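Local coordinates for variant surface glycoprotein MITat 1.13 (Trypanosoma brucei, PDB 6Z8H) that probably forms part of the dense surface coat of the parasite, whose switching between antigenically distinct variants lets it evade the host immune response, at residues Val70-Ala75 with Gly345-Pro350; Tyr66-Thr71 with Pro369-Ala374. All blocks are in the same frame, centred on the assembly; numbering follows the deposited sequence.

Contact 1 of 2, residues Val70-Ala75 with Gly345-Pro350; sequences VTAALA and GSTRIP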
# COMPACT_ATOMS: atom_id res chain seq x y z
N VAL A 70 -30.39 -5.81 11.95
CA VAL A 70 -31.55 -5.13 11.37
C VAL A 70 -32.53 -6.15 10.82
O VAL A 70 -33.75 -6.07 11.05
CB VAL A 70 -31.11 -4.12 10.31
CG1 VAL A 70 -32.32 -3.55 9.58
CG2 VAL A 70 -30.29 -3.02 10.93
N THR A 71 -32.02 -7.13 10.07
CA THR A 71 -32.88 -8.13 9.46
C THR A 71 -33.61 -8.94 10.52
O THR A 71 -34.82 -9.13 10.44
CB THR A 71 -32.04 -9.04 8.57
OG1 THR A 71 -31.29 -8.27 7.60
CG2 THR A 71 -32.90 -10.06 7.85
N ALA A 72 -32.89 -9.38 11.54
CA ALA A 72 -33.52 -10.15 12.61
C ALA A 72 -34.53 -9.31 13.39
O ALA A 72 -35.58 -9.81 13.79
CB ALA A 72 -32.43 -10.70 13.54
N ALA A 73 -34.19 -8.04 13.67
CA ALA A 73 -35.10 -7.19 14.40
C ALA A 73 -36.41 -7.05 13.66
O ALA A 73 -37.46 -6.95 14.29
CB ALA A 73 -34.48 -5.82 14.60
N LEU A 74 -36.41 -7.08 12.34
CA LEU A 74 -37.66 -6.94 11.58
C LEU A 74 -38.43 -8.25 11.56
O LEU A 74 -39.67 -8.24 11.67
CB LEU A 74 -37.33 -6.56 10.14
CG LEU A 74 -38.25 -5.60 9.43
CD1 LEU A 74 -37.97 -4.20 10.02
CD2 LEU A 74 -38.00 -5.65 7.94
N ALA A 75 -37.72 -9.37 11.45
CA ALA A 75 -38.36 -10.66 11.24
C ALA A 75 -38.75 -11.40 12.51
O ALA A 75 -39.68 -12.21 12.47
CB ALA A 75 -37.42 -11.57 10.45
N GLY A 345 -29.11 -15.60 14.52
CA GLY A 345 -28.82 -16.31 13.29
C GLY A 345 -29.85 -17.35 12.89
O GLY A 345 -29.93 -17.69 11.71
N SER A 346 -30.62 -17.86 13.84
CA SER A 346 -31.65 -18.85 13.57
C SER A 346 -32.99 -18.20 13.21
O SER A 346 -33.96 -18.91 12.94
CB SER A 346 -31.85 -19.75 14.79
OG SER A 346 -32.47 -19.04 15.84
N THR A 347 -33.07 -16.88 13.23
CA THR A 347 -34.31 -16.21 12.86
C THR A 347 -34.67 -16.54 11.41
O THR A 347 -33.85 -16.41 10.51
CB THR A 347 -34.13 -14.70 13.01
OG1 THR A 347 -33.76 -14.38 14.35
CG2 THR A 347 -35.42 -13.98 12.69
N ARG A 348 -35.91 -16.99 11.20
CA ARG A 348 -36.38 -17.36 9.87
C ARG A 348 -36.85 -16.11 9.12
O ARG A 348 -37.48 -15.22 9.70
CB ARG A 348 -37.50 -18.40 9.97
CG ARG A 348 -37.05 -19.69 10.65
CD ARG A 348 -38.08 -20.81 10.52
NE ARG A 348 -38.22 -21.26 9.14
CZ ARG A 348 -37.39 -22.12 8.55
NH1 ARG A 348 -36.36 -22.64 9.21
NH2 ARG A 348 -37.59 -22.46 7.28
N ILE A 349 -36.49 -16.05 7.85
CA ILE A 349 -36.74 -14.88 7.00
C ILE A 349 -37.19 -15.37 5.63
O ILE A 349 -36.96 -16.53 5.27
CB ILE A 349 -35.49 -14.00 6.84
CG1 ILE A 349 -34.31 -14.81 6.30
CG2 ILE A 349 -35.13 -13.36 8.19
CD1 ILE A 349 -33.12 -13.95 5.90
N PRO A 350 -37.85 -14.51 4.86
CA PRO A 350 -38.28 -14.90 3.51
C PRO A 350 -37.11 -15.14 2.58
O PRO A 350 -36.08 -14.47 2.65
CB PRO A 350 -39.12 -13.71 3.02
CG PRO A 350 -39.39 -12.90 4.21
CD PRO A 350 -38.31 -13.16 5.23

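Contact 2 of 2, residues Tyr66-Thr71 with Pro369-Ala374; sequences YSKLVT and PQWGDA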
# COMPACT_ATOMS: atom_id res chain seq x y z
N TYR A 66 -24.23 -5.88 11.82
CA TYR A 66 -25.29 -4.88 11.84
C TYR A 66 -26.40 -5.26 10.89
O TYR A 66 -27.57 -5.09 11.21
CB TYR A 66 -24.72 -3.51 11.48
CG TYR A 66 -25.74 -2.41 11.55
CD1 TYR A 66 -26.27 -2.00 12.75
CD2 TYR A 66 -26.20 -1.81 10.40
CE1 TYR A 66 -27.23 -1.01 12.81
CE2 TYR A 66 -27.13 -0.80 10.44
CZ TYR A 66 -27.66 -0.42 11.65
OH TYR A 66 -28.61 0.58 11.65
N SER A 67 -26.05 -5.73 9.70
CA SER A 67 -27.10 -6.17 8.79
C SER A 67 -27.91 -7.31 9.37
O SER A 67 -29.13 -7.35 9.20
CB SER A 67 -26.49 -6.55 7.45
OG SER A 67 -26.10 -5.36 6.80
N LYS A 68 -27.23 -8.22 10.07
CA LYS A 68 -27.84 -9.40 10.73
C LYS A 68 -28.83 -8.91 11.80
O LYS A 68 -29.90 -9.53 11.93
CB LYS A 68 -26.75 -10.29 11.35
CG LYS A 68 -26.21 -11.38 10.44
CD LYS A 68 -25.72 -12.61 11.18
CE LYS A 68 -24.30 -12.99 10.83
NZ LYS A 68 -23.82 -14.13 11.64
N LEU A 69 -28.48 -7.84 12.53
CA LEU A 69 -29.31 -7.29 13.59
C LEU A 69 -30.55 -6.63 13.00
O LEU A 69 -31.66 -6.80 13.51
CB LEU A 69 -28.55 -6.27 14.43
CG LEU A 69 -27.49 -6.80 15.40
CD1 LEU A 69 -26.72 -5.65 16.02
CD2 LEU A 69 -28.20 -7.61 16.48
N VAL A 70 -30.39 -5.81 11.95
CA VAL A 70 -31.55 -5.13 11.37
C VAL A 70 -32.53 -6.15 10.82
O VAL A 70 -33.75 -6.07 11.05
CB VAL A 70 -31.11 -4.12 10.31
CG1 VAL A 70 -32.32 -3.55 9.58
CG2 VAL A 70 -30.29 -3.02 10.93
N THR A 71 -32.02 -7.13 10.07
CA THR A 71 -32.88 -8.13 9.46
C THR A 71 -33.61 -8.94 10.52
O THR A 71 -34.82 -9.13 10.44
CB THR A 71 -32.04 -9.04 8.57
OG1 THR A 71 -31.29 -8.27 7.60
CG2 THR A 71 -32.90 -10.06 7.85
N PRO A 369 -27.14 -9.67 -0.00
CA PRO A 369 -28.24 -9.63 -0.98
C PRO A 369 -29.49 -10.35 -0.50
O PRO A 369 -30.61 -9.88 -0.73
CB PRO A 369 -27.62 -10.21 -2.27
CG PRO A 369 -26.12 -10.06 -2.09
CD PRO A 369 -25.91 -10.23 -0.58
N GLN A 370 -29.32 -11.48 0.18
CA GLN A 370 -30.48 -12.22 0.69
C GLN A 370 -31.12 -11.51 1.88
O GLN A 370 -32.35 -11.49 2.01
CB GLN A 370 -30.08 -13.66 1.03
CG GLN A 370 -29.81 -14.49 -0.21
CD GLN A 370 -29.16 -15.81 0.09
OE1 GLN A 370 -28.07 -15.87 0.67
NE2 GLN A 370 -29.80 -16.89 -0.32
N TRP A 371 -30.32 -10.89 2.75
CA TRP A 371 -30.89 -10.16 3.88
C TRP A 371 -31.66 -8.93 3.41
O TRP A 371 -32.76 -8.65 3.91
CB TRP A 371 -29.77 -9.76 4.83
CG TRP A 371 -29.04 -10.94 5.39
CD1 TRP A 371 -29.55 -12.19 5.58
CD2 TRP A 371 -27.69 -10.98 5.85
NE1 TRP A 371 -28.59 -13.02 6.13
CE2 TRP A 371 -27.44 -12.30 6.30
CE3 TRP A 371 -26.65 -10.05 5.89
CZ2 TRP A 371 -26.20 -12.69 6.80
CZ3 TRP A 371 -25.42 -10.45 6.39
CH2 TRP A 371 -25.21 -11.76 6.84
N GLY A 372 -31.10 -8.18 2.46
CA GLY A 372 -31.83 -7.06 1.88
C GLY A 372 -33.13 -7.48 1.23
O GLY A 372 -34.16 -6.80 1.39
N ASP A 373 -33.09 -8.55 0.42
CA ASP A 373 -34.31 -9.08 -0.19
C ASP A 373 -35.32 -9.44 0.90
O ASP A 373 -36.52 -9.15 0.77
CB ASP A 373 -33.96 -10.32 -1.01
CG ASP A 373 -35.05 -10.73 -1.96
OD1 ASP A 373 -35.99 -9.96 -2.17
OD2 ASP A 373 -34.94 -11.82 -2.55
N ALA A 374 -34.85 -10.07 1.97
CA ALA A 374 -35.76 -10.44 3.05
C ALA A 374 -36.41 -9.20 3.66
O ALA A 374 -37.61 -9.21 3.97
CB ALA A 374 -35.01 -11.23 4.12

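Contact 1 of 2, residues Val70-Ala75 with Gly345-Pro350
Thr347 OG1, hydrogen-bonded to the carbonyls of both Ile344 and Asp343 in the last turn of helix 336-345, meets Ala72 CB at 4.0 Å in a van der Waals contact. With chi1 at -58° this hydroxyl lies beside its own backbone N and CG2 is anti to that N, a rotation that gives the two branches separate partners: the methyl reaches Ala75, with CG2 to Ala75 CB at 3.9 Å. Ala75 CB also meets Arg348 O and Ile349 CG2, each at 3.7 Å. No hydrogen bond crosses between the segments, and their 205 Å² of buried surface comes from contacts of this kind. In the fold, the C-terminal end of the long helix 34-75 of the A-type VSG N-terminal domain passes over the first strand of a two-stranded antiparallel hairpin, 348-351 with 358-361. The axes of helix 70-75 and strand 348-350 cross almost perpendicularly, at 91°, and are 8.7 Å apart. One turn before Ala75, Thr71 turns its methyl to the same isoleucine branch, CG2 to Ile349 CG2 at 4.0 Å, the two side chains meeting at about a right angle. Helix 78-129 covers another side of the helix end, where Ile84 packs on Ala72 and Ala73, and Leu379 of the second subunit rests on Ala73 and Leu74.

Contact 2 of 2, residues Tyr66-Thr71 with Pro369-Ala374
Trp371 of helix 368-383 packs against Ser67, Lys68 and Thr71 of helix 34-75. The axes of the 66-71 and 369-374 segments run nearly parallel, 23° apart with a closest approach of 10.0 Å, and the first and last helices of the modelled chain are thereby packed side by side. The aromatic interaction is a CH-pi contact: Lys68 CG lies over one face of the indole, 4.1 Å from the centroid of the six-membered ring of Trp371 and displaced toward its rim. The lysine NZ makes long, weak ion pairs with Glu64 and Asp363. Van der Waals contacts add Ser67 CB, which approaches CE3 of Trp371 obliquely at 3.8 Å, and Thr71 CG2, 4.4 Å from Ala374 CB. No hydrogen bond joins the two segments. Trp371 NE1 bonds weakly to Ile362 O, which may help to orient the indole, and Ser67 O accepts both Thr71 N, at 3.0 Å, and Thr71 OG1, at 2.8 Å, from opposite faces of its carbonyl plane. Held by that second bond, Thr71 OG1 rests 3.5 Å from Trp371 CB.

How the contacts relate
Contact 1 and contact 2 use overlapping, successive turns of helix 34-75, with centres about 7 Å apart and Thr71 common to both. The methyl of Thr71 faces both Ile349 of contact 1 and Ala374 of contact 2. The second segments also touch each other: Ile349 CD1 lies 3.8 Å from Ala374 CB and 4.0 Å from Trp371 CD1, while Pro350 O lies 3.7 Å from Ala374 CB. Helix 34-75, the hairpin strand and helix 368-383 therefore pack pairwise on one another. Val70, also shared by the two ranges, packs on Val70 of the second subunit, which places both contacts beside the dimer interface.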